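Local atomic coordinates of D-alanyl-D-alanine carboxypeptidase (Streptococcus pneumoniae R6, PDB entry 1XP4), a protein that probably trims the terminal D-alanine from cell wall peptide precursors, acting as a serine-type D-alanyl-D-alanine carboxypeptidase in peptidoglycan synthesis. Residues 51-54 with 55-59; 59-62 with 63-66; 86-89 with 90-93; 117-120 with 121-124; 266-269 with 270-274. One frame throughout, in Å; residues are numbered along the deposited sequence.

Contact 1 of 5, residues 51-54 with 55-59; sequences VYEA and LENGS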
loop_
_atom_site.group_PDB
_atom_site.type_symbol
_atom_site.label_atom_id
_atom_site.label_comp_id
_atom_site.label_asym_id
_atom_site.label_seq_id
_atom_site.Cartn_x
_atom_site.Cartn_y
_atom_site.Cartn_z
ATOM N N VAL A 51 -0.394 -2.613 13.550
ATOM C CA VAL A 51 -1.529 -3.297 14.161
ATOM C C VAL A 51 -1.681 -4.711 13.613
ATOM O O VAL A 51 -1.931 -5.655 14.369
ATOM C CB VAL A 51 -2.841 -2.540 13.906
ATOM C CG1 VAL A 51 -3.986 -3.269 14.572
ATOM C CG2 VAL A 51 -2.739 -1.119 14.437
ATOM N N TYR A 52 -1.549 -4.857 12.298
ATOM C CA TYR A 52 -1.645 -6.178 11.684
ATOM C C TYR A 52 -0.431 -6.997 12.110
ATOM O O TYR A 52 -0.519 -8.213 12.290
ATOM C CB TYR A 52 -1.700 -6.071 10.154
ATOM C CG TYR A 52 -3.086 -5.798 9.608
ATOM C CD1 TYR A 52 -4.066 -6.788 9.617
ATOM C CD2 TYR A 52 -3.430 -4.544 9.111
ATOM C CE1 TYR A 52 -5.360 -6.534 9.141
ATOM C CE2 TYR A 52 -4.717 -4.280 8.639
ATOM C CZ TYR A 52 -5.673 -5.279 8.657
ATOM O OH TYR A 52 -6.942 -5.025 8.198
ATOM N N GLU A 53 0.699 -6.320 12.283
ATOM C CA GLU A 53 1.918 -6.994 12.702
ATOM C C GLU A 53 1.777 -7.514 14.131
ATOM O O GLU A 53 2.425 -8.485 14.511
ATOM C CB GLU A 53 3.108 -6.047 12.614
ATOM C CG GLU A 53 4.433 -6.744 12.814
ATOM C CD GLU A 53 5.614 -5.855 12.480
ATOM O OE1 GLU A 53 5.856 -4.884 13.230
ATOM O OE2 GLU A 53 6.291 -6.124 11.462
ATOM N N ALA A 54 0.933 -6.859 14.926
ATOM C CA ALA A 54 0.704 -7.288 16.301
ATOM C C ALA A 54 -0.348 -8.396 16.288
ATOM O O ALA A 54 -0.347 -9.279 17.145
ATOM C CB ALA A 54 0.238 -6.120 17.147
ATOM N N LEU A 55 -1.258 -8.343 15.321
ATOM C CA LEU A 55 -2.264 -9.390 15.206
ATOM C C LEU A 55 -1.531 -10.656 14.784
ATOM O O LEU A 55 -1.754 -11.732 15.339
ATOM C CB LEU A 55 -3.304 -9.034 14.149
ATOM C CG LEU A 55 -4.351 -7.999 14.541
ATOM C CD1 LEU A 55 -5.146 -7.605 13.317
ATOM C CD2 LEU A 55 -5.250 -8.572 15.625
ATOM N N GLU A 56 -0.646 -10.512 13.802
ATOM C CA GLU A 56 0.133 -11.633 13.313
ATOM C C GLU A 56 0.997 -12.235 14.412
ATOM O O GLU A 56 1.035 -13.452 14.566
ATOM C CB GLU A 56 1.010 -11.188 12.144
ATOM C CG GLU A 56 1.984 -12.242 11.646
ATOM C CD GLU A 56 2.662 -11.849 10.341
ATOM O OE1 GLU A 56 3.234 -10.739 10.261
ATOM O OE2 GLU A 56 2.629 -12.659 9.395
ATOM N N ASN A 57 1.687 -11.388 15.177
ATOM C CA ASN A 57 2.549 -11.875 16.256
ATOM C C ASN A 57 1.731 -12.534 17.347
ATOM O O ASN A 57 2.252 -13.350 18.100
ATOM C CB ASN A 57 3.378 -10.746 16.888
ATOM C CG ASN A 57 4.470 -10.228 15.969
ATOM O OD1 ASN A 57 4.790 -10.848 14.951
ATOM N ND2 ASN A 57 5.057 -9.085 16.328
ATOM N N GLY A 58 0.457 -12.167 17.444
ATOM C CA GLY A 58 -0.398 -12.756 18.456
ATOM C C GLY A 58 -0.595 -11.981 19.754
ATOM O O GLY A 58 -1.397 -12.401 20.594
ATOM N N SER A 59 0.117 -10.866 19.932
ATOM C CA SER A 59 -0.011 -10.065 21.144
ATOM C C SER A 59 -1.415 -9.469 21.312
ATOM O O SER A 59 -1.826 -9.140 22.422
ATOM C CB SER A 59 1.058 -8.963 21.176
ATOM O OG SER A 59 1.114 -8.227 19.968
#
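Tyr52 and Leu55 meet one helical turn apart, near the C-terminal end of helix 44-57. Their side chains run next to each other in the same direction, with Tyr52 CD1 3.9 Å from Leu55 CD1. The methyl reaches the ring obliquely. Leu55 CG is anti to its own carbonyl carbon (chi1 -77°), and this turns the isobutyl group back along the helix, CG lying 3.4 Å from Val51 O. Beneath these side chains the regular bonds of the helix hold: Leu55 N gives to Val51 O at 2.9 Å, and Glu56 N to Tyr52 O at 2.8 Å.

Val51, Tyr52 and Ala54 are buried, whereas Glu56 to Ser59 are exposed, and there the bonding is looser. Asn57 N still bonds to Glu53 O, but from above the carbonyl plane, 44° out of it. Near the helix end Ala54 O takes a weak bond from Gly58 N at 3.0 Å, and Ser59 OG may add another weak one. Gly58, with phi 97°, is where the chain leaves the helical course. Glu53 makes a salt bridge with Lys130, and Glu56 makes one with Lys183 and a hydrogen bond with the hydroxyl of Tyr184.

On the buried side Val51 and Ala54 pack on Ile116 of helix 106-117, while the Tyr52 ring meets that of Tyr184, just after helix 170-183.

Contact 2 of 5, residues 59-62 with 63-66; sequences SITL and STPV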
loop_
_atom_site.group_PDB
_atom_site.type_symbol
_atom_site.label_atom_id
_atom_site.label_comp_id
_atom_site.label_asym_id
_atom_site.label_seq_id
_atom_site.Cartn_x
_atom_site.Cartn_y
_atom_site.Cartn_z
ATOM N N SER A 59 0.117 -10.866 19.932
ATOM C CA SER A 59 -0.011 -10.065 21.144
ATOM C C SER A 59 -1.415 -9.469 21.312
ATOM O O SER A 59 -1.826 -9.140 22.422
ATOM C CB SER A 59 1.058 -8.963 21.176
ATOM O OG SER A 59 1.114 -8.227 19.968
ATOM N N ILE A 60 -2.143 -9.319 20.209
ATOM C CA ILE A 60 -3.516 -8.830 20.261
ATOM C C ILE A 60 -4.311 -9.659 19.268
ATOM O O ILE A 60 -3.733 -10.342 18.427
ATOM C CB ILE A 60 -3.669 -7.338 19.862
ATOM C CG1 ILE A 60 -3.083 -7.096 18.470
ATOM C CG2 ILE A 60 -3.040 -6.459 20.904
ATOM C CD1 ILE A 60 -3.356 -5.718 17.919
ATOM N N THR A 61 -5.632 -9.603 19.377
ATOM C CA THR A 61 -6.498 -10.345 18.479
ATOM C C THR A 61 -7.614 -9.412 18.058
ATOM O O THR A 61 -7.846 -8.386 18.697
ATOM C CB THR A 61 -7.121 -11.563 19.173
ATOM O OG1 THR A 61 -8.027 -11.123 20.192
ATOM C CG2 THR A 61 -6.037 -12.435 19.799
ATOM N N LEU A 62 -8.312 -9.769 16.989
ATOM C CA LEU A 62 -9.398 -8.944 16.483
ATOM C C LEU A 62 -10.491 -8.640 17.505
ATOM O O LEU A 62 -11.085 -7.565 17.466
ATOM C CB LEU A 62 -10.011 -9.592 15.239
ATOM C CG LEU A 62 -9.066 -9.558 14.025
ATOM C CD1 LEU A 62 -9.614 -10.378 12.884
ATOM C CD2 LEU A 62 -8.860 -8.119 13.583
ATOM N N SER A 63 -10.752 -9.562 18.427
ATOM C CA SER A 63 -11.809 -9.339 19.417
ATOM C C SER A 63 -11.320 -8.776 20.746
ATOM O O SER A 63 -12.099 -8.617 21.690
ATOM C CB SER A 63 -12.556 -10.642 19.679
ATOM O OG SER A 63 -11.753 -11.531 20.430
ATOM N N THR A 64 -10.027 -8.479 20.821
ATOM C CA THR A 64 -9.438 -7.939 22.039
ATOM C C THR A 64 -10.027 -6.580 22.419
ATOM O O THR A 64 -10.027 -5.642 21.620
ATOM C CB THR A 64 -7.898 -7.767 21.899
ATOM O OG1 THR A 64 -7.286 -9.036 21.623
ATOM C CG2 THR A 64 -7.303 -7.182 23.184
ATOM N N PRO A 65 -10.562 -6.469 23.643
ATOM C CA PRO A 65 -11.150 -5.223 24.149
ATOM C C PRO A 65 -10.048 -4.179 24.338
ATOM O O PRO A 65 -8.985 -4.484 24.888
ATOM C CB PRO A 65 -11.756 -5.648 25.484
ATOM C CG PRO A 65 -12.144 -7.060 25.229
ATOM C CD PRO A 65 -10.943 -7.606 24.496
ATOM N N VAL A 66 -10.296 -2.956 23.882
ATOM C CA VAL A 66 -9.312 -1.885 24.013
ATOM C C VAL A 66 -9.915 -0.685 24.732
ATOM O O VAL A 66 -10.915 -0.121 24.283
ATOM C CB VAL A 66 -8.784 -1.413 22.630
ATOM C CG1 VAL A 66 -7.757 -0.312 22.815
ATOM C CG2 VAL A 66 -8.151 -2.569 21.884
#
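Thr61 and Thr64 cross at about a right angle and meet through their hydroxyls, OG1 to OG1, at 2.6 Å. This is a hydrogen bond in which either oxygen could be the donor. Each hydroxyl is aimed by its first torsion. In Thr61, OG1 sits between the backbone N and the carbonyl carbon (chi1 67°), with the methyl CG2 set off beside the N. Thr64 is turned the other way: OG1 is beside its own backbone N and anti to the carbonyl carbon (chi1 -60°), facing back across the bend, while its CG2 lies anti to the N. The Thr64 hydroxyl also comes near the backbone of Thr61, with OG1 2.8 Å from Thr61 N.

The two threonines are the first and last residues of a type I beta turn, which reverses the chain between helix 44-57 and strand 65-67. Thr64 N closes it by giving to Thr61 O at 3.0 Å, approaching from above the carbonyl plane, 61° out of it. The hydroxyl pair is thus a second, side-chain link across the same bend. Thr64 CB also rests over the turn carbonyl, 3.3 Å from Thr61 O.

Of the two central residues, Ser63 has its OG 3.8 Å from Thr61 OG1. Leu62 sends its side chain away from the turn, where it touches Leu55 of helix 44-57 and Glu94 of helix 93-103. Thr64 packs on Val93 and Lys115. On the buried side, Ile60 CB lies 4.4 Å from Thr64 OG1, and its side chain reaches Ile116 of helix 106-117.

Contact 3 of 5, residues 86-89 with 90-93; sequences MEAR and NYTV
Tyr91 folds its ring back on Met86 and Ala88, members of the type I beta turn from Met86 to Arg89 that leads into strand 90-92. That strand is one half of a two-stranded antiparallel sheet with 65-67.

Two hydrogen bonds shape the polar part. The turn closes through Arg89 N to Met86 O at 2.8 Å. Ala88 N then gives to the phenol oxygen, Tyr91 OH, at 3.3 Å with an N-H...O angle of 149°, so the tip of the tyrosine holds a peptide N-H in the middle of the turn. Arg89, with a positive phi of 45°, turns the chain out of the bend and into the strand.

The apolar part is the ring against two side chains. Met86, present as selenomethionine, crosses the ring at a slant, with CB 3.8 Å from Tyr91 CE1. Ala88 CB comes obliquely to the hydroxyl end, 3.7 Å from Tyr91 CZ. Beyond CG the selenomethionine chain runs extended (chi2 178°) toward Ser107 and Ala108 of helix 106-117. The ring also stacks with Phe198.

The charged ends find partners outside the turn: Arg89 forms a salt bridge with Asp70, and Glu87 is hydrogen-bonded to the hydroxyl of Tyr73. Back at the turn, the carbonyl oxygen Met86 O lies at the edge of the Tyr91 ring, in its plane.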
loop_
_atom_site.group_PDB
_atom_site.type_symbol
_atom_site.label_atom_id
_atom_site.label_comp_id
_atom_site.label_asym_id
_atom_site.label_seq_id
_atom_site.Cartn_x
_atom_site.Cartn_y
_atom_site.Cartn_z
HETATM N N MSE A 86 -17.581 7.484 21.222
HETATM C CA MSE A 86 -16.954 6.330 21.871
HETATM C C MSE A 86 -17.232 6.392 23.361
HETATM O O MSE A 86 -16.362 6.115 24.183
HETATM C CB MSE A 86 -15.449 6.338 21.636
HETATM C CG MSE A 86 -15.058 5.917 20.247
HETATM SE SE MSE A 86 -13.158 5.989 19.978
HETATM C CE MSE A 86 -13.161 5.886 18.048
ATOM N N GLU A 87 -18.463 6.747 23.696
ATOM C CA GLU A 87 -18.876 6.898 25.083
ATOM C C GLU A 87 -18.759 5.664 25.955
ATOM O O GLU A 87 -18.883 5.755 27.166
ATOM C CB GLU A 87 -20.303 7.453 25.136
ATOM C CG GLU A 87 -20.395 8.928 24.738
ATOM C CD GLU A 87 -19.441 9.802 25.545
ATOM O OE1 GLU A 87 -19.412 9.638 26.786
ATOM O OE2 GLU A 87 -18.730 10.647 24.950
ATOM N N ALA A 88 -18.510 4.515 25.344
ATOM C CA ALA A 88 -18.359 3.278 26.097
ATOM C C ALA A 88 -16.889 3.080 26.484
ATOM O O ALA A 88 -16.558 2.182 27.259
ATOM C CB ALA A 88 -18.848 2.104 25.267
ATOM N N ARG A 89 -16.018 3.922 25.926
ATOM C CA ARG A 89 -14.577 3.888 26.191
ATOM C C ARG A 89 -13.896 2.514 26.193
ATOM O O ARG A 89 -12.882 2.322 26.858
ATOM C CB ARG A 89 -14.269 4.606 27.513
ATOM C CG ARG A 89 -14.275 6.134 27.438
ATOM C CD ARG A 89 -14.554 6.717 28.818
ATOM N NE ARG A 89 -13.593 7.734 29.245
ATOM C CZ ARG A 89 -12.296 7.511 29.432
ATOM N NH1 ARG A 89 -11.794 6.309 29.223
ATOM N NH2 ARG A 89 -11.504 8.483 29.849
ATOM N N ASN A 90 -14.449 1.560 25.458
ATOM C CA ASN A 90 -13.840 0.240 25.367
ATOM C C ASN A 90 -14.385 -0.463 24.138
ATOM O O ASN A 90 -15.551 -0.854 24.093
ATOM C CB ASN A 90 -14.125 -0.600 26.613
ATOM C CG ASN A 90 -13.281 -1.864 26.660
ATOM O OD1 ASN A 90 -13.377 -2.722 25.781
ATOM N ND2 ASN A 90 -12.438 -1.977 27.686
ATOM N N TYR A 91 -13.538 -0.611 23.132
ATOM C CA TYR A 91 -13.967 -1.250 21.914
ATOM C C TYR A 91 -12.976 -2.281 21.425
ATOM O O TYR A 91 -11.834 -2.328 21.865
ATOM C CB TYR A 91 -14.212 -0.206 20.823
ATOM C CG TYR A 91 -15.329 0.753 21.155
ATOM C CD1 TYR A 91 -15.098 1.871 21.963
ATOM C CD2 TYR A 91 -16.638 0.507 20.724
ATOM C CE1 TYR A 91 -16.139 2.715 22.346
ATOM C CE2 TYR A 91 -17.686 1.347 21.096
ATOM C CZ TYR A 91 -17.430 2.444 21.912
ATOM O OH TYR A 91 -18.460 3.247 22.326
ATOM N N THR A 92 -13.450 -3.103 20.503
ATOM C CA THR A 92 -12.677 -4.167 19.898
ATOM C C THR A 92 -11.595 -3.648 18.949
ATOM O O THR A 92 -11.744 -2.586 18.338
ATOM C CB THR A 92 -13.641 -5.113 19.141
ATOM O OG1 THR A 92 -14.027 -6.180 20.011
ATOM C CG2 THR A 92 -13.008 -5.674 17.900
ATOM N N VAL A 93 -10.502 -4.398 18.847
ATOM C CA VAL A 93 -9.412 -4.047 17.948
ATOM C C VAL A 93 -10.012 -3.916 16.548
ATOM O O VAL A 93 -9.786 -2.931 15.849
ATOM C CB VAL A 93 -8.323 -5.156 17.923
ATOM C CG1 VAL A 93 -7.452 -5.015 16.681
ATOM C CG2 VAL A 93 -7.459 -5.069 19.169
#

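Contact 4 of 5, residues 117-120 with 121-124; sequences AGSE and KDFV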
loop_
_atom_site.group_PDB
_atom_site.type_symbol
_atom_site.label_atom_id
_atom_site.label_comp_id
_atom_site.label_asym_id
_atom_site.label_seq_id
_atom_site.Cartn_x
_atom_site.Cartn_y
_atom_site.Cartn_z
ATOM N N ALA A 117 1.712 -0.144 22.123
ATOM C CA ALA A 117 2.993 0.323 22.655
ATOM C C ALA A 117 2.938 1.024 24.012
ATOM O O ALA A 117 3.966 1.494 24.515
ATOM C CB ALA A 117 3.671 1.236 21.634
ATOM N N GLY A 118 1.749 1.101 24.604
ATOM C CA GLY A 118 1.617 1.743 25.898
ATOM C C GLY A 118 1.303 3.213 25.766
ATOM O O GLY A 118 0.472 3.755 26.491
ATOM N N SER A 119 1.971 3.869 24.832
ATOM C CA SER A 119 1.745 5.293 24.611
ATOM C C SER A 119 1.898 5.631 23.130
ATOM O O SER A 119 2.541 4.901 22.377
ATOM C CB SER A 119 2.739 6.120 25.430
ATOM O OG SER A 119 4.067 5.936 24.966
ATOM N N GLU A 120 1.299 6.733 22.707
ATOM C CA GLU A 120 1.431 7.121 21.321
ATOM C C GLU A 120 2.917 7.384 21.019
ATOM O O GLU A 120 3.403 7.071 19.935
ATOM C CB GLU A 120 0.586 8.364 21.036
ATOM C CG GLU A 120 0.686 8.822 19.602
ATOM C CD GLU A 120 -0.326 9.881 19.233
ATOM O OE1 GLU A 120 -0.576 10.778 20.071
ATOM O OE2 GLU A 120 -0.852 9.823 18.096
ATOM N N LYS A 121 3.644 7.932 21.990
ATOM C CA LYS A 121 5.058 8.215 21.792
ATOM C C LYS A 121 5.852 6.976 21.418
ATOM O O LYS A 121 6.603 6.982 20.442
ATOM C CB LYS A 121 5.695 8.808 23.042
ATOM C CG LYS A 121 7.190 8.991 22.839
ATOM C CD LYS A 121 7.957 9.311 24.111
ATOM C CE LYS A 121 9.460 9.451 23.811
ATOM N NZ LYS A 121 10.035 8.230 23.180
ATOM N N ASP A 122 5.721 5.925 22.221
ATOM C CA ASP A 122 6.440 4.692 21.940
ATOM C C ASP A 122 6.002 4.185 20.580
ATOM O O ASP A 122 6.831 3.748 19.779
ATOM C CB ASP A 122 6.159 3.634 23.011
ATOM C CG ASP A 122 6.687 4.040 24.383
ATOM O OD1 ASP A 122 7.866 4.442 24.474
ATOM O OD2 ASP A 122 5.926 3.951 25.373
ATOM N N PHE A 123 4.700 4.257 20.310
ATOM C CA PHE A 123 4.196 3.804 19.019
ATOM C C PHE A 123 4.875 4.576 17.877
ATOM O O PHE A 123 5.251 3.988 16.861
ATOM C CB PHE A 123 2.675 3.972 18.926
ATOM C CG PHE A 123 2.059 3.171 17.822
ATOM C CD1 PHE A 123 1.790 1.819 17.996
ATOM C CD2 PHE A 123 1.791 3.751 16.590
ATOM C CE1 PHE A 123 1.261 1.052 16.955
ATOM C CE2 PHE A 123 1.263 2.995 15.541
ATOM C CZ PHE A 123 0.997 1.642 15.727
ATOM N N VAL A 124 5.037 5.887 18.046
ATOM C CA VAL A 124 5.690 6.696 17.022
ATOM C C VAL A 124 7.126 6.217 16.779
ATOM O O VAL A 124 7.587 6.154 15.634
ATOM C CB VAL A 124 5.720 8.199 17.398
ATOM C CG1 VAL A 124 6.602 8.961 16.405
ATOM C CG2 VAL A 124 4.293 8.776 17.388
#
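Ser119 is the N-cap of helix 120-133, and its hydroxyl meets Asp122 in the first turn, just after the chain has left helix 106-117. Gly118, with a positive phi, is the first residue to leave that earlier helix.

The Ser119 hydroxyl works both ways. It accepts from Asp122 N at 3.2 Å, in a nearly straight bond of 171°, and so satisfies one of the N-H groups that the first turn of a helix cannot pair within itself. It also donates to the carboxylate: Ser119 OG to Asp122 OD2 is 2.7 Å, the hydroxyl coming from above the carboxylate plane, 65° out of it. Asp122 can take part because its CG is turned beside its own backbone N (chi1 -65°), back toward the helix start. The two bonds to one residue probably hold the serine hydroxyl in one rotation about its CA-CB bond.

The backbone then enters the regular pattern. Phe123 N gives to Ser119 O at 3.1 Å, and Val124 N to Glu120 O at 2.8 Å.

Glu120 sends its buried carboxylate away from the cap, one oxygen to the hydroxyl of Tyr71 and the other to Thr144. Lys121 pairs with Asp125 one turn on. Phe123 packs inward against Thr47 and Leu50 of helix 44-57 and Ala113 and Ile116 of helix 106-117. The last residue of that helix touches it as well: Ala117 CB is 4.0 Å from Phe123 CB and sits at the edge of the ring, near its plane, 4.1 Å from Phe123 CD1.

Contact 5 of 5, residues 266-269 with 270-274; sequences ATSS and LMDYI
The Asp272 carboxylate hangs over the previous turn of its helix, beside the carbonyl of Ser268. Its CG is beside its own backbone N (chi1 -80°), and this brings Asp272 OD2 to 3.1 Å from Ser268 O. Both are acceptors, so this is a close approach and not a bond. The cation of Arg217 lies close by, making a salt bridge with the same OD2 and a hydrogen bond with Ser268 OG, which probably offsets the charge there. The second flat group, the Tyr273 ring, stacks with Phe10, the first modelled residue. Against the preceding turn Tyr273 offers just its CB, 4.1 Å from Ser269 O.

The backbone bonds are those of an alpha-helix. Leu270 N gives to Ala266 O and Met271 N to Thr267 O, each at 2.9 Å, while Asp272 N to Ser268 O is longer at 3.2 Å. Tyr273 N to Ser269 O, at 3.4 Å, is weak. Met271, a selenomethionine, keeps CG 3.5 Å from Thr267 O before bending away at chi2 (-74°). Leu270 CB passes Thr267 O at 3.4 Å.

This is the middle of helix 262-277, which lies across the five-stranded antiparallel sheet. Thr267 and Met271 both pack on strands 234-241 and 244-253, and Leu270 and Ile274 on Ala19 of strand 17-21.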
loop_
_atom_site.group_PDB
_atom_site.type_symbol
_atom_site.label_atom_id
_atom_site.label_comp_id
_atom_site.label_asym_id
_atom_site.label_seq_id
_atom_site.Cartn_x
_atom_site.Cartn_y
_atom_site.Cartn_z
ATOM N N ALA A 266 -9.234 13.555 -9.808
ATOM C CA ALA A 266 -7.831 13.591 -10.185
ATOM C C ALA A 266 -7.276 12.179 -10.277
ATOM O O ALA A 266 -6.486 11.877 -11.166
ATOM C CB ALA A 266 -7.046 14.397 -9.165
ATOM N N THR A 267 -7.689 11.321 -9.345
ATOM C CA THR A 267 -7.244 9.928 -9.333
ATOM C C THR A 267 -7.845 9.218 -10.536
ATOM O O THR A 267 -7.153 8.506 -11.262
ATOM C CB THR A 267 -7.698 9.169 -8.060
ATOM O OG1 THR A 267 -7.092 9.751 -6.900
ATOM C CG2 THR A 267 -7.291 7.697 -8.153
ATOM N N SER A 268 -9.142 9.407 -10.737
ATOM C CA SER A 268 -9.808 8.793 -11.873
ATOM C C SER A 268 -9.092 9.273 -13.137
ATOM O O SER A 268 -8.937 8.528 -14.101
ATOM C CB SER A 268 -11.280 9.201 -11.912
ATOM O OG SER A 268 -11.966 8.451 -12.894
ATOM N N SER A 269 -8.631 10.518 -13.111
ATOM C CA SER A 269 -7.932 11.084 -14.253
ATOM C C SER A 269 -6.602 10.381 -14.466
ATOM O O SER A 269 -6.214 10.082 -15.597
ATOM C CB SER A 269 -7.685 12.569 -14.029
ATOM O OG SER A 269 -6.967 13.112 -15.117
ATOM N N LEU A 270 -5.909 10.119 -13.362
ATOM C CA LEU A 270 -4.619 9.448 -13.399
ATOM C C LEU A 270 -4.744 8.025 -13.936
ATOM O O LEU A 270 -3.850 7.536 -14.624
ATOM C CB LEU A 270 -4.001 9.433 -11.992
ATOM C CG LEU A 270 -2.717 8.634 -11.713
ATOM C CD1 LEU A 270 -1.670 8.879 -12.783
ATOM C CD2 LEU A 270 -2.182 9.028 -10.347
HETATM N N MSE A 271 -5.857 7.364 -13.631
HETATM C CA MSE A 271 -6.058 5.994 -14.083
HETATM C C MSE A 271 -6.411 5.865 -15.556
HETATM O O MSE A 271 -6.081 4.856 -16.188
HETATM C CB MSE A 271 -7.104 5.302 -13.216
HETATM C CG MSE A 271 -6.625 5.068 -11.786
HETATM SE SE MSE A 271 -5.319 3.635 -11.551
HETATM C CE MSE A 271 -4.604 3.455 -13.312
ATOM N N ASP A 272 -7.082 6.877 -16.103
ATOM C CA ASP A 272 -7.427 6.856 -17.520
ATOM C C ASP A 272 -6.113 6.882 -18.288
ATOM O O ASP A 272 -5.970 6.235 -19.320
ATOM C CB ASP A 272 -8.267 8.077 -17.909
ATOM C CG ASP A 272 -9.734 7.931 -17.537
ATOM O OD1 ASP A 272 -10.359 6.934 -17.945
ATOM O OD2 ASP A 272 -10.270 8.825 -16.848
ATOM N N TYR A 273 -5.151 7.635 -17.771
ATOM C CA TYR A 273 -3.844 7.740 -18.401
ATOM C C TYR A 273 -3.138 6.399 -18.368
ATOM O O TYR A 273 -2.719 5.869 -19.403
ATOM C CB TYR A 273 -2.985 8.768 -17.666
ATOM C CG TYR A 273 -1.519 8.742 -18.053
ATOM C CD1 TYR A 273 -1.105 9.127 -19.326
ATOM C CD2 TYR A 273 -0.543 8.332 -17.140
ATOM C CE1 TYR A 273 0.236 9.106 -19.678
ATOM C CE2 TYR A 273 0.803 8.308 -17.485
ATOM C CZ TYR A 273 1.185 8.695 -18.755
ATOM O OH TYR A 273 2.514 8.654 -19.113
ATOM N N ILE A 274 -3.016 5.854 -17.165
ATOM C CA ILE A 274 -2.334 4.582 -16.956
ATOM C C ILE A 274 -2.871 3.413 -17.769
ATOM O O ILE A 274 -2.097 2.612 -18.296
ATOM C CB ILE A 274 -2.358 4.210 -15.473
ATOM C CG1 ILE A 274 -1.555 5.248 -14.690
ATOM C CG2 ILE A 274 -1.804 2.812 -15.272
ATOM C CD1 ILE A 274 -1.735 5.163 -13.205
#

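How the contacts relate
Every contact is local, so none encloses another; they follow in series. Contact 1 ends helix 44-57, and contact 2 takes over at the shared Ser59 to make the bend into strand 65-67; the two touch, Leu55 CD2 lying against the backbone of Thr61 and Leu62. Contact 3 turns the chain into strand 90-92, which pairs with 65-67, so contacts 2 and 3 meet through probable backbone bonds such as Val66 N to Tyr91 O. Contact 4 joins helix 106-117 to helix 120-133, its centre about 15 Å from that of contact 1. Contact 5, on the helix covering the five-stranded sheet, lies about 35 Å or more from the others, centre to centre.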